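Local structure of DNA polymerase III beta subunit (2AVT) at residues Q269-A274 / E336-I341; K291-Q296 / S300-S305; I348-L351 / P356-L359. The protein probably serves as a ring-shaped sliding clamp that encircles DNA and tethers the replicative polymerase to its template. All blocks are in the same frame, centred on the assembly; numbering follows the deposited sequence.

All three contacts belong to the C-terminal domain. Contact 1 joins helices 268-282 and 331-339, contact 2 pairs strands 290-295 and 298-305 of one sheet, and contact 3 pairs two strands of a second, larger sheet. Contact 3 is buried, with aromatic and aliphatic side chains on one face. Contacts 1 and 2 are partly buried: the first has buried leucines and, toward the more exposed side, the chains of Arg272 and Lys339; the second carries a histidine, glutamate, serine and lysine on its more exposed face. Each reaches contact 3 through buried side chains: Leu271 packs on Ile348, and Leu292 and Ile294 on the Phe350 ring, but contacts 1 and 2 do not touch each other.

Contact 1 of 3, residues Q269-A274 / E336-I341; sequences QSLRHA and ESLKAI
Leu338 reaches from helix 331-339 against the Leu271-Arg272 step of helix 268-282. The two backbones come close here, with the CA atoms of Arg272 and Leu338 6.1 Å apart. Leu338 CB lies 4.1 Å from Arg272 CB, so contact begins at the root of the side chain. With CG anti to the carbonyl carbon (chi1 -62°) and the chain continuing extended, one methyl is carried right up to the opposing helix. That methyl, CD1, rests 3.6 Å from Arg272 CA and also meets Arg272 CB. It also touches the branch point of Leu271, Leu338 CD1 and Leu271 CG being 3.7 Å apart; the two leucine chains meet roughly perpendicular. Leu271 packs on Ile348 and Leu338 on Val346, both of strand 345-350.

Arg272 closes the seam on the more exposed side. Its aliphatic part runs past Leu338, and Arg272 CD comes to 4.1 Å from Lys339 N. The chain then bends at chi3 (59°), and its guanidinium group forms a salt bridge with Glu276 of its own helix. Lys339 adds a looser contact through CB, 4.4 Å from Arg272 CD, before its extended chain leads away. Two helices side by side on a sheet are the building plan of a clamp domain, whose helices line the central channel. Apolar packing of Leu338 on Leu271 and on the backbone and aliphatic part of Arg272 joins the helices, while the charged ends stay outside the seam; the basic Lys339 end is consistent with a channel wall that accommodates DNA.

Contact 2 of 3, residues K291-Q296 / S300-S305; sequences KLEITQ and SAHVNS
The carboxylate of Glu293 approaches the imidazole ring of His302 obliquely, with the two planes 36° apart. Its nearest oxygen, OE2, lies 3.0 Å from His302 CD2, and the carboxyl carbon CD is 3.3 Å from the same ring atom. Lys291 O also stands obliquely to the ring. Along the strand, Ser300 OG and His302 NE2 share a short hydrogen bond of 2.6 Å in which either may be the donor, tying down the ring's rotation. Asn312 of the neighbouring strand 309-314 also touches His302.

Glu293 reaches His302 diagonally: its direct partner across the strands is Ser300, whereas His302 is paired with Lys291. Glu293 CG stands anti to the carbonyl carbon (chi1 -80°), and the chain runs on extended, roughly perpendicular to the imidazole side chain. Lys291 NZ makes a long salt bridge to Glu293 OE2. The carboxylate could favour positive charge on the imidazole, though Lys291 shares it.

Strands 290-295 and 298-305 form an antiparallel beta hairpin at the centre of their sheet, flanked by strands 325-329 and 309-314. Glu293 and Ser300 are a hydrogen-bonded pair, in which Glu293 N donates to Ser300 O at 3.0 Å in an almost straight bond (176°), and Ser300 N returns a bond to Glu293 O. At the Lys291-His302 pair, Lys291 N donates to His302 O over 2.8 Å, while the return bond from His302 N is weak. Leu292 and Ala301 form the intervening non-hydrogen-bonded pair. Their side chains lie on the face turned to the domain interior, where Ala301 touches Met275 of helix 268-282 and Leu292 packs on Leu315.

Contact 3 of 3, residues I348-L351 / P356-L359; sequences IHFL and PFTL
Phe350 and Phe357 run alongside each other, their near-parallel rings (25°) displaced so far that little of one faces the other; the centroids are 5.2 Å apart. Phe350 CE2 sits over one face of Phe357, and Phe350 CD2 presses against Phe357 CB at 3.4 Å, filling the angle between that ring and its backbone. A chi1 of 59° sets Phe357 CG between its backbone N and carbonyl carbon, which aims the ring along that of Phe350. Next along, the Ile348 CG2 methyl rests on the groove where Phe357 CD2, at 3.8 Å, and the Leu359 CD1 methyl adjoin. The approach of Ile348 CG2 to Leu359 CD1 is tighter than usual van der Waals contact, and its detail is doubtful.

These residues belong to a beta hairpin, strands 345-350 and 357-361, within a sheet that also includes strands 262-267 and 367-372. Within 348-351 and 356-359, His349 and Thr358 form a hydrogen-bonded pair: His349 N donates to Thr358 O (2.9 Å), and Thr358 N to His349 O (3.0 Å). On their face, opposite Ile348 and Leu359, Thr358 OG1 abuts His349 CB at 3.3 Å, while the imidazole leads away to stack on Phe260. Ile327 of strand 325-329 touches both phenylalanine side chains.

Contact 1 of 3, residues Q269-A274 / E336-I341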
ATOM      1  N   GLN A 269      -8.820 -22.235 -10.960  1.00 45.04           N
ATOM      2  CA  GLN A 269      -8.380 -21.745  -9.659  1.00 46.55           C
ATOM      3  C   GLN A 269      -7.534 -22.704  -8.821  1.00 46.94           C
ATOM      4  O   GLN A 269      -6.503 -22.304  -8.282  1.00 46.76           O
ATOM      5  CB  GLN A 269      -9.587 -21.296  -8.835  1.00 48.78           C
ATOM      6  CG  GLN A 269      -9.213 -20.585  -7.537  1.00 51.30           C
ATOM      7  CD  GLN A 269     -10.420 -20.069  -6.775  1.00 52.23           C
ATOM      8  OE1 GLN A 269     -11.190 -20.841  -6.202  1.00 53.86           O
ATOM      9  NE2 GLN A 269     -10.594 -18.752  -6.773  1.00 54.17           N
ATOM     10  N   SER A 270      -7.961 -23.958  -8.702  1.00 46.82           N
ATOM     11  CA  SER A 270      -7.212 -24.924  -7.906  1.00 46.74           C
ATOM     12  C   SER A 270      -5.811 -25.140  -8.465  1.00 46.79           C
ATOM     13  O   SER A 270      -4.858 -25.313  -7.706  1.00 47.56           O
ATOM     14  CB  SER A 270      -7.957 -26.264  -7.824  1.00 48.25           C
ATOM     15  OG  SER A 270      -7.960 -26.943  -9.066  1.00 50.61           O
ATOM     16  N   LEU A 271      -5.683 -25.123  -9.788  1.00 45.67           N
ATOM     17  CA  LEU A 271      -4.377 -25.312 -10.418  1.00 44.67           C
ATOM     18  C   LEU A 271      -3.477 -24.108 -10.154  1.00 44.23           C
ATOM     19  O   LEU A 271      -2.256 -24.247  -9.988  1.00 41.89           O
ATOM     20  CB  LEU A 271      -4.526 -25.513 -11.929  1.00 43.42           C
ATOM     21  CG  LEU A 271      -3.191 -25.715 -12.654  1.00 44.43           C
ATOM     22  CD1 LEU A 271      -2.445 -26.884 -12.014  1.00 43.61           C
ATOM     23  CD2 LEU A 271      -3.425 -25.975 -14.140  1.00 45.03           C
ATOM     24  N   ARG A 272      -4.082 -22.923 -10.124  1.00 43.96           N
ATOM     25  CA  ARG A 272      -3.330 -21.702  -9.866  1.00 44.22           C
ATOM     26  C   ARG A 272      -2.794 -21.752  -8.440  1.00 43.51           C
ATOM     27  O   ARG A 272      -1.632 -21.426  -8.200  1.00 43.44           O
ATOM     28  CB  ARG A 272      -4.221 -20.467 -10.054  1.00 45.42           C
ATOM     29  CG  ARG A 272      -3.496 -19.131  -9.850  1.00 45.69           C
ATOM     30  CD  ARG A 272      -4.318 -17.953 -10.368  1.00 46.46           C
ATOM     31  NE  ARG A 272      -5.621 -17.853  -9.713  1.00 49.30           N
ATOM     32  CZ  ARG A 272      -5.793 -17.520  -8.438  1.00 51.54           C
ATOM     33  NH1 ARG A 272      -4.746 -17.247  -7.666  1.00 52.41           N
ATOM     34  NH2 ARG A 272      -7.019 -17.462  -7.930  1.00 53.46           N
ATOM     35  N   HIS A 273      -3.638 -22.176  -7.502  1.00 43.13           N
ATOM     36  CA  HIS A 273      -3.238 -22.271  -6.104  1.00 44.09           C
ATOM     37  C   HIS A 273      -2.090 -23.260  -5.930  1.00 44.75           C
ATOM     38  O   HIS A 273      -1.160 -23.020  -5.155  1.00 43.97           O
ATOM     39  CB  HIS A 273      -4.418 -22.706  -5.221  1.00 45.18           C
ATOM     40  CG  HIS A 273      -5.485 -21.664  -5.071  1.00 45.53           C
ATOM     41  ND1 HIS A 273      -5.243 -20.319  -5.253  1.00 46.13           N
ATOM     42  CD2 HIS A 273      -6.788 -21.768  -4.721  1.00 46.20           C
ATOM     43  CE1 HIS A 273      -6.354 -19.638  -5.023  1.00 46.15           C
ATOM     44  NE2 HIS A 273      -7.307 -20.494  -4.700  1.00 46.13           N
ATOM     45  N   ALA A 274      -2.157 -24.374  -6.654  1.00 44.76           N
ATOM     46  CA  ALA A 274      -1.119 -25.395  -6.581  1.00 45.02           C
ATOM     47  C   ALA A 274       0.201 -24.822  -7.072  1.00 44.56           C
ATOM     48  O   ALA A 274       1.238 -24.986  -6.430  1.00 45.82           O
ATOM     49  CB  ALA A 274      -1.510 -26.599  -7.426  1.00 44.97           C
ATOM     50  N   GLU A 336       0.519 -16.754 -14.054  1.00 36.30           N
ATOM     51  CA  GLU A 336       0.014 -15.586 -14.752  1.00 37.53           C
ATOM     52  C   GLU A 336      -0.970 -15.941 -15.878  1.00 37.92           C
ATOM     53  O   GLU A 336      -1.938 -15.213 -16.119  1.00 35.10           O
ATOM     54  CB  GLU A 336       1.193 -14.764 -15.282  1.00 40.96           C
ATOM     55  CG  GLU A 336       1.871 -13.947 -14.178  1.00 46.29           C
ATOM     56  CD  GLU A 336       3.178 -13.312 -14.601  1.00 48.97           C
ATOM     57  OE1 GLU A 336       3.269 -12.827 -15.746  1.00 50.74           O
ATOM     58  OE2 GLU A 336       4.116 -13.281 -13.773  1.00 52.96           O
ATOM     59  N   SER A 337      -0.734 -17.060 -16.560  1.00 37.09           N
ATOM     60  CA  SER A 337      -1.633 -17.491 -17.629  1.00 36.12           C
ATOM     61  C   SER A 337      -2.989 -17.868 -17.041  1.00 35.20           C
ATOM     62  O   SER A 337      -4.032 -17.568 -17.618  1.00 35.39           O
ATOM     63  CB  SER A 337      -1.051 -18.692 -18.381  1.00 36.24           C
ATOM     64  OG  SER A 337      -0.006 -18.291 -19.254  1.00 37.45           O
ATOM     65  N   LEU A 338      -2.968 -18.522 -15.885  1.00 34.00           N
ATOM     66  CA  LEU A 338      -4.200 -18.936 -15.229  1.00 35.69           C
ATOM     67  C   LEU A 338      -4.976 -17.732 -14.684  1.00 36.93           C
ATOM     68  O   LEU A 338      -6.208 -17.718 -14.682  1.00 35.99           O
ATOM     69  CB  LEU A 338      -3.879 -19.928 -14.107  1.00 35.65           C
ATOM     70  CG  LEU A 338      -3.206 -21.224 -14.603  1.00 37.79           C
ATOM     71  CD1 LEU A 338      -2.743 -22.078 -13.429  1.00 34.13           C
ATOM     72  CD2 LEU A 338      -4.193 -21.999 -15.477  1.00 36.60           C
ATOM     73  N   LYS A 339      -4.253 -16.713 -14.236  1.00 37.47           N
ATOM     74  CA  LYS A 339      -4.901 -15.527 -13.701  1.00 38.62           C
ATOM     75  C   LYS A 339      -5.699 -14.862 -14.817  1.00 37.48           C
ATOM     76  O   LYS A 339      -6.759 -14.283 -14.576  1.00 36.66           O
ATOM     77  CB  LYS A 339      -3.848 -14.563 -13.136  1.00 41.35           C
ATOM     78  CG  LYS A 339      -4.428 -13.376 -12.380  1.00 46.11           C
ATOM     79  CD  LYS A 339      -3.343 -12.603 -11.635  1.00 48.29           C
ATOM     80  CE  LYS A 339      -3.931 -11.437 -10.852  1.00 51.51           C
ATOM     81  NZ  LYS A 339      -2.894 -10.732 -10.035  1.00 52.77           N
ATOM     82  N   ALA A 340      -5.193 -14.970 -16.044  1.00 35.51           N
ATOM     83  CA  ALA A 340      -5.850 -14.380 -17.210  1.00 34.83           C
ATOM     84  C   ALA A 340      -7.064 -15.162 -17.734  1.00 34.71           C
ATOM     85  O   ALA A 340      -7.759 -14.695 -18.631  1.00 34.34           O
ATOM     86  CB  ALA A 340      -4.844 -14.208 -18.325  1.00 35.93           C
ATOM     87  N   ILE A 341      -7.321 -16.341 -17.181  1.00 34.30           N
ATOM     88  CA  ILE A 341      -8.453 -17.156 -17.623  1.00 33.96           C
ATOM     89  C   ILE A 341      -9.645 -16.994 -16.688  1.00 33.70           C
ATOM     90  O   ILE A 341      -9.583 -17.370 -15.524  1.00 33.57           O
ATOM     91  CB  ILE A 341      -8.055 -18.647 -17.699  1.00 33.16           C
ATOM     92  CG1 ILE A 341      -6.970 -18.838 -18.765  1.00 32.35           C
ATOM     93  CG2 ILE A 341      -9.262 -19.499 -18.046  1.00 32.96           C
ATOM     94  CD1 ILE A 341      -6.344 -20.238 -18.762  1.00 32.98           C
TER

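Contact 2 of 3, residues K291-Q296 / S300-S305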
ATOM      1  N   LYS A 291       7.962 -29.432 -11.780  1.00 52.83           N
ATOM      2  CA  LYS A 291       7.959 -30.638 -12.600  1.00 52.22           C
ATOM      3  C   LYS A 291       6.575 -31.267 -12.626  1.00 51.80           C
ATOM      4  O   LYS A 291       6.065 -31.715 -11.602  1.00 51.70           O
ATOM      5  CB  LYS A 291       8.973 -31.635 -12.042  1.00 53.51           C
ATOM      6  CG  LYS A 291       9.113 -32.932 -12.814  1.00 55.45           C
ATOM      7  CD  LYS A 291      10.188 -33.789 -12.160  1.00 57.42           C
ATOM      8  CE  LYS A 291      10.397 -35.107 -12.877  1.00 59.54           C
ATOM      9  NZ  LYS A 291      11.441 -35.923 -12.190  1.00 59.58           N
ATOM     10  N   LEU A 292       5.970 -31.302 -13.806  1.00 51.85           N
ATOM     11  CA  LEU A 292       4.640 -31.872 -13.947  1.00 52.11           C
ATOM     12  C   LEU A 292       4.740 -33.299 -14.475  1.00 51.72           C
ATOM     13  O   LEU A 292       5.268 -33.530 -15.561  1.00 50.85           O
ATOM     14  CB  LEU A 292       3.811 -31.007 -14.901  1.00 52.20           C
ATOM     15  CG  LEU A 292       2.287 -31.090 -14.797  1.00 52.49           C
ATOM     16  CD1 LEU A 292       1.851 -30.764 -13.382  1.00 52.04           C
ATOM     17  CD2 LEU A 292       1.658 -30.114 -15.781  1.00 51.73           C
ATOM     18  N   GLU A 293       4.240 -34.248 -13.689  1.00 52.37           N
ATOM     19  CA  GLU A 293       4.261 -35.660 -14.061  1.00 53.03           C
ATOM     20  C   GLU A 293       2.858 -36.149 -14.398  1.00 53.85           C
ATOM     21  O   GLU A 293       2.014 -36.327 -13.518  1.00 54.23           O
ATOM     22  CB  GLU A 293       4.859 -36.496 -12.927  1.00 53.35           C
ATOM     23  CG  GLU A 293       6.386 -36.473 -12.893  1.00 54.18           C
ATOM     24  CD  GLU A 293       6.969 -36.989 -11.588  1.00 54.30           C
ATOM     25  OE1 GLU A 293       6.411 -37.948 -11.014  1.00 54.11           O
ATOM     26  OE2 GLU A 293       7.998 -36.436 -11.140  1.00 55.81           O
ATOM     27  N   ILE A 294       2.625 -36.369 -15.688  1.00 53.91           N
ATOM     28  CA  ILE A 294       1.332 -36.818 -16.182  1.00 54.35           C
ATOM     29  C   ILE A 294       1.328 -38.289 -16.578  1.00 55.70           C
ATOM     30  O   ILE A 294       2.060 -38.704 -17.477  1.00 54.97           O
ATOM     31  CB  ILE A 294       0.903 -35.993 -17.411  1.00 52.88           C
ATOM     32  CG1 ILE A 294       0.775 -34.517 -17.033  1.00 51.46           C
ATOM     33  CG2 ILE A 294      -0.413 -36.512 -17.955  1.00 52.09           C
ATOM     34  CD1 ILE A 294       0.493 -33.620 -18.210  1.00 50.66           C
ATOM     35  N   THR A 295       0.502 -39.076 -15.899  1.00 57.20           N
ATOM     36  CA  THR A 295       0.371 -40.496 -16.191  1.00 59.71           C
ATOM     37  C   THR A 295      -1.104 -40.857 -16.090  1.00 61.39           C
ATOM     38  O   THR A 295      -1.908 -40.051 -15.619  1.00 61.91           O
ATOM     39  CB  THR A 295       1.159 -41.366 -15.192  1.00 59.40           C
ATOM     40  OG1 THR A 295       0.640 -41.166 -13.871  1.00 59.37           O
ATOM     41  CG2 THR A 295       2.635 -41.007 -15.222  1.00 58.78           C
ATOM     42  N   GLN A 296      -1.459 -42.058 -16.536  1.00 63.52           N
ATOM     43  CA  GLN A 296      -2.847 -42.506 -16.484  1.00 64.97           C
ATOM     44  C   GLN A 296      -3.480 -42.270 -15.117  1.00 65.51           C
ATOM     45  O   GLN A 296      -3.109 -42.901 -14.125  1.00 65.22           O
ATOM     46  CB  GLN A 296      -2.941 -43.996 -16.830  1.00 66.11           C
ATOM     47  CG  GLN A 296      -2.800 -44.315 -18.308  1.00 68.45           C
ATOM     48  CD  GLN A 296      -2.930 -45.803 -18.597  1.00 69.69           C
ATOM     49  OE1 GLN A 296      -3.870 -46.459 -18.138  1.00 69.36           O
ATOM     50  NE2 GLN A 296      -1.991 -46.341 -19.371  1.00 69.45           N
ATOM     51  N   SER A 300       0.791 -34.952 -10.910  1.00 58.10           N
ATOM     52  CA  SER A 300       1.426 -34.400  -9.722  1.00 55.99           C
ATOM     53  C   SER A 300       2.472 -33.332 -10.027  1.00 54.48           C
ATOM     54  O   SER A 300       3.115 -33.355 -11.074  1.00 54.39           O
ATOM     55  CB  SER A 300       2.066 -35.528  -8.910  1.00 55.63           C
ATOM     56  OG  SER A 300       3.056 -36.199  -9.673  1.00 55.53           O
ATOM     57  N   ALA A 301       2.627 -32.394  -9.097  1.00 53.67           N
ATOM     58  CA  ALA A 301       3.591 -31.308  -9.228  1.00 52.98           C
ATOM     59  C   ALA A 301       4.751 -31.568  -8.276  1.00 52.16           C
ATOM     60  O   ALA A 301       4.560 -32.062  -7.167  1.00 50.63           O
ATOM     61  CB  ALA A 301       2.932 -29.975  -8.899  1.00 52.43           C
ATOM     62  N   HIS A 302       5.958 -31.227  -8.708  1.00 52.79           N
ATOM     63  CA  HIS A 302       7.132 -31.463  -7.891  1.00 52.38           C
ATOM     64  C   HIS A 302       8.166 -30.353  -8.010  1.00 52.21           C
ATOM     65  O   HIS A 302       8.443 -29.846  -9.098  1.00 51.78           O
ATOM     66  CB  HIS A 302       7.773 -32.794  -8.290  1.00 54.02           C
ATOM     67  CG  HIS A 302       6.800 -33.927  -8.374  1.00 55.83           C
ATOM     68  ND1 HIS A 302       6.175 -34.457  -7.265  1.00 57.02           N
ATOM     69  CD2 HIS A 302       6.312 -34.604  -9.439  1.00 55.62           C
ATOM     70  CE1 HIS A 302       5.344 -35.411  -7.645  1.00 56.46           C
ATOM     71  NE2 HIS A 302       5.409 -35.520  -8.960  1.00 56.08           N
ATOM     72  N   VAL A 303       8.730 -29.980  -6.870  1.00 51.83           N
ATOM     73  CA  VAL A 303       9.760 -28.956  -6.822  1.00 50.95           C
ATOM     74  C   VAL A 303      10.762 -29.412  -5.780  1.00 50.91           C
ATOM     75  O   VAL A 303      10.381 -29.963  -4.745  1.00 49.88           O
ATOM     76  CB  VAL A 303       9.192 -27.585  -6.404  1.00 50.69           C
ATOM     77  CG1 VAL A 303      10.316 -26.565  -6.309  1.00 50.10           C
ATOM     78  CG2 VAL A 303       8.154 -27.123  -7.412  1.00 51.30           C
ATOM     79  N   ASN A 304      12.042 -29.203  -6.048  1.00 52.33           N
ATOM     80  CA  ASN A 304      13.051 -29.614  -5.088  1.00 54.60           C
ATOM     81  C   ASN A 304      14.166 -28.594  -4.972  1.00 55.83           C
ATOM     82  O   ASN A 304      15.040 -28.519  -5.834  1.00 56.39           O
ATOM     83  CB  ASN A 304      13.639 -30.969  -5.478  1.00 55.54           C
ATOM     84  CG  ASN A 304      14.377 -31.627  -4.332  1.00 57.55           C
ATOM     85  OD1 ASN A 304      15.234 -31.008  -3.695  1.00 57.47           O
ATOM     86  ND2 ASN A 304      14.050 -32.886  -4.058  1.00 57.05           N
ATOM     87  N   SER A 305      14.124 -27.802  -3.906  1.00 57.10           N
ATOM     88  CA  SER A 305      15.148 -26.795  -3.670  1.00 58.99           C
ATOM     89  C   SER A 305      16.114 -27.333  -2.623  1.00 60.70           C
ATOM     90  O   SER A 305      15.751 -27.514  -1.459  1.00 60.67           O
ATOM     91  CB  SER A 305      14.522 -25.487  -3.183  1.00 58.32           C
ATOM     92  OG  SER A 305      13.761 -24.869  -4.208  1.00 58.21           O
TER

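Contact 3 of 3, residues I348-L351 / P356-L359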
ATOM      1  N   ILE A 348      -5.346 -27.728 -21.222  1.00 39.74           N
ATOM      2  CA  ILE A 348      -3.928 -27.652 -21.534  1.00 41.38           C
ATOM      3  C   ILE A 348      -3.511 -28.737 -22.519  1.00 42.10           C
ATOM      4  O   ILE A 348      -3.806 -29.917 -22.321  1.00 43.79           O
ATOM      5  CB  ILE A 348      -3.068 -27.766 -20.250  1.00 42.18           C
ATOM      6  CG1 ILE A 348      -3.557 -26.753 -19.207  1.00 43.90           C
ATOM      7  CG2 ILE A 348      -1.605 -27.504 -20.581  1.00 40.75           C
ATOM      8  CD1 ILE A 348      -2.671 -26.655 -17.972  1.00 42.41           C
ATOM      9  N   HIS A 349      -2.822 -28.325 -23.579  1.00 42.50           N
ATOM     10  CA  HIS A 349      -2.355 -29.238 -24.615  1.00 43.64           C
ATOM     11  C   HIS A 349      -0.837 -29.308 -24.662  1.00 44.45           C
ATOM     12  O   HIS A 349      -0.171 -28.296 -24.896  1.00 44.00           O
ATOM     13  CB  HIS A 349      -2.867 -28.791 -25.986  1.00 42.69           C
ATOM     14  CG  HIS A 349      -4.347 -28.942 -26.157  1.00 43.05           C
ATOM     15  ND1 HIS A 349      -5.017 -28.488 -27.273  1.00 43.57           N
ATOM     16  CD2 HIS A 349      -5.283 -29.514 -25.363  1.00 42.99           C
ATOM     17  CE1 HIS A 349      -6.301 -28.772 -27.158  1.00 42.69           C
ATOM     18  NE2 HIS A 349      -6.490 -29.396 -26.009  1.00 43.75           N
ATOM     19  N   PHE A 350      -0.295 -30.507 -24.460  1.00 45.07           N
ATOM     20  CA  PHE A 350       1.156 -30.706 -24.479  1.00 45.16           C
ATOM     21  C   PHE A 350       1.640 -31.544 -25.660  1.00 45.36           C
ATOM     22  O   PHE A 350       0.929 -32.418 -26.159  1.00 43.43           O
ATOM     23  CB  PHE A 350       1.647 -31.445 -23.227  1.00 43.84           C
ATOM     24  CG  PHE A 350       1.237 -30.827 -21.921  1.00 44.64           C
ATOM     25  CD1 PHE A 350       0.013 -31.132 -21.342  1.00 43.26           C
ATOM     26  CD2 PHE A 350       2.117 -30.005 -21.226  1.00 44.15           C
ATOM     27  CE1 PHE A 350      -0.323 -30.638 -20.091  1.00 43.35           C
ATOM     28  CE2 PHE A 350       1.784 -29.508 -19.977  1.00 43.47           C
ATOM     29  CZ  PHE A 350       0.565 -29.827 -19.409  1.00 41.46           C
ATOM     30  N   LEU A 351       2.871 -31.271 -26.081  1.00 46.60           N
ATOM     31  CA  LEU A 351       3.526 -32.032 -27.132  1.00 48.21           C
ATOM     32  C   LEU A 351       4.637 -32.795 -26.415  1.00 48.54           C
ATOM     33  O   LEU A 351       4.355 -33.697 -25.621  1.00 48.57           O
ATOM     34  CB  LEU A 351       4.129 -31.122 -28.202  1.00 48.75           C
ATOM     35  CG  LEU A 351       3.189 -30.806 -29.368  1.00 51.21           C
ATOM     36  CD1 LEU A 351       3.947 -30.084 -30.474  1.00 50.65           C
ATOM     37  CD2 LEU A 351       2.609 -32.112 -29.899  1.00 52.17           C
ATOM     38  N   PRO A 356       6.622 -26.082 -26.561  1.00 41.60           N
ATOM     39  CA  PRO A 356       5.676 -25.187 -25.896  1.00 42.64           C
ATOM     40  C   PRO A 356       4.307 -25.841 -25.750  1.00 43.29           C
ATOM     41  O   PRO A 356       3.810 -26.461 -26.692  1.00 45.61           O
ATOM     42  CB  PRO A 356       5.641 -23.983 -26.827  1.00 41.14           C
ATOM     43  CG  PRO A 356       7.036 -23.952 -27.368  1.00 42.62           C
ATOM     44  CD  PRO A 356       7.296 -25.404 -27.680  1.00 40.83           C
ATOM     45  N   PHE A 357       3.713 -25.723 -24.567  1.00 43.75           N
ATOM     46  CA  PHE A 357       2.388 -26.277 -24.322  1.00 44.63           C
ATOM     47  C   PHE A 357       1.380 -25.131 -24.293  1.00 45.99           C
ATOM     48  O   PHE A 357       1.662 -24.062 -23.752  1.00 46.51           O
ATOM     49  CB  PHE A 357       2.360 -27.078 -23.010  1.00 44.96           C
ATOM     50  CG  PHE A 357       2.735 -26.287 -21.784  1.00 46.17           C
ATOM     51  CD1 PHE A 357       4.064 -26.110 -21.437  1.00 46.10           C
ATOM     52  CD2 PHE A 357       1.756 -25.765 -20.953  1.00 45.57           C
ATOM     53  CE1 PHE A 357       4.410 -25.432 -20.280  1.00 46.55           C
ATOM     54  CE2 PHE A 357       2.096 -25.088 -19.795  1.00 45.52           C
ATOM     55  CZ  PHE A 357       3.422 -24.921 -19.458  1.00 46.06           C
ATOM     56  N   THR A 358       0.213 -25.358 -24.894  1.00 46.59           N
ATOM     57  CA  THR A 358      -0.820 -24.329 -24.978  1.00 45.40           C
ATOM     58  C   THR A 358      -1.926 -24.445 -23.946  1.00 45.26           C
ATOM     59  O   THR A 358      -2.231 -25.530 -23.443  1.00 45.92           O
ATOM     60  CB  THR A 358      -1.501 -24.331 -26.359  1.00 45.26           C
ATOM     61  OG1 THR A 358      -2.200 -25.569 -26.536  1.00 44.63           O
ATOM     62  CG2 THR A 358      -0.472 -24.163 -27.465  1.00 42.61           C
ATOM     63  N   LEU A 359      -2.542 -23.305 -23.656  1.00 43.29           N
ATOM     64  CA  LEU A 359      -3.626 -23.235 -22.695  1.00 41.23           C
ATOM     65  C   LEU A 359      -4.772 -22.454 -23.344  1.00 40.50           C
ATOM     66  O   LEU A 359      -4.549 -21.447 -24.012  1.00 38.94           O
ATOM     67  CB  LEU A 359      -3.169 -22.505 -21.422  1.00 43.40           C
ATOM     68  CG  LEU A 359      -1.784 -22.778 -20.815  1.00 43.24           C
ATOM     69  CD1 LEU A 359      -1.606 -24.259 -20.596  1.00 46.78           C
ATOM     70  CD2 LEU A 359      -0.691 -22.251 -21.733  1.00 42.15           C
TER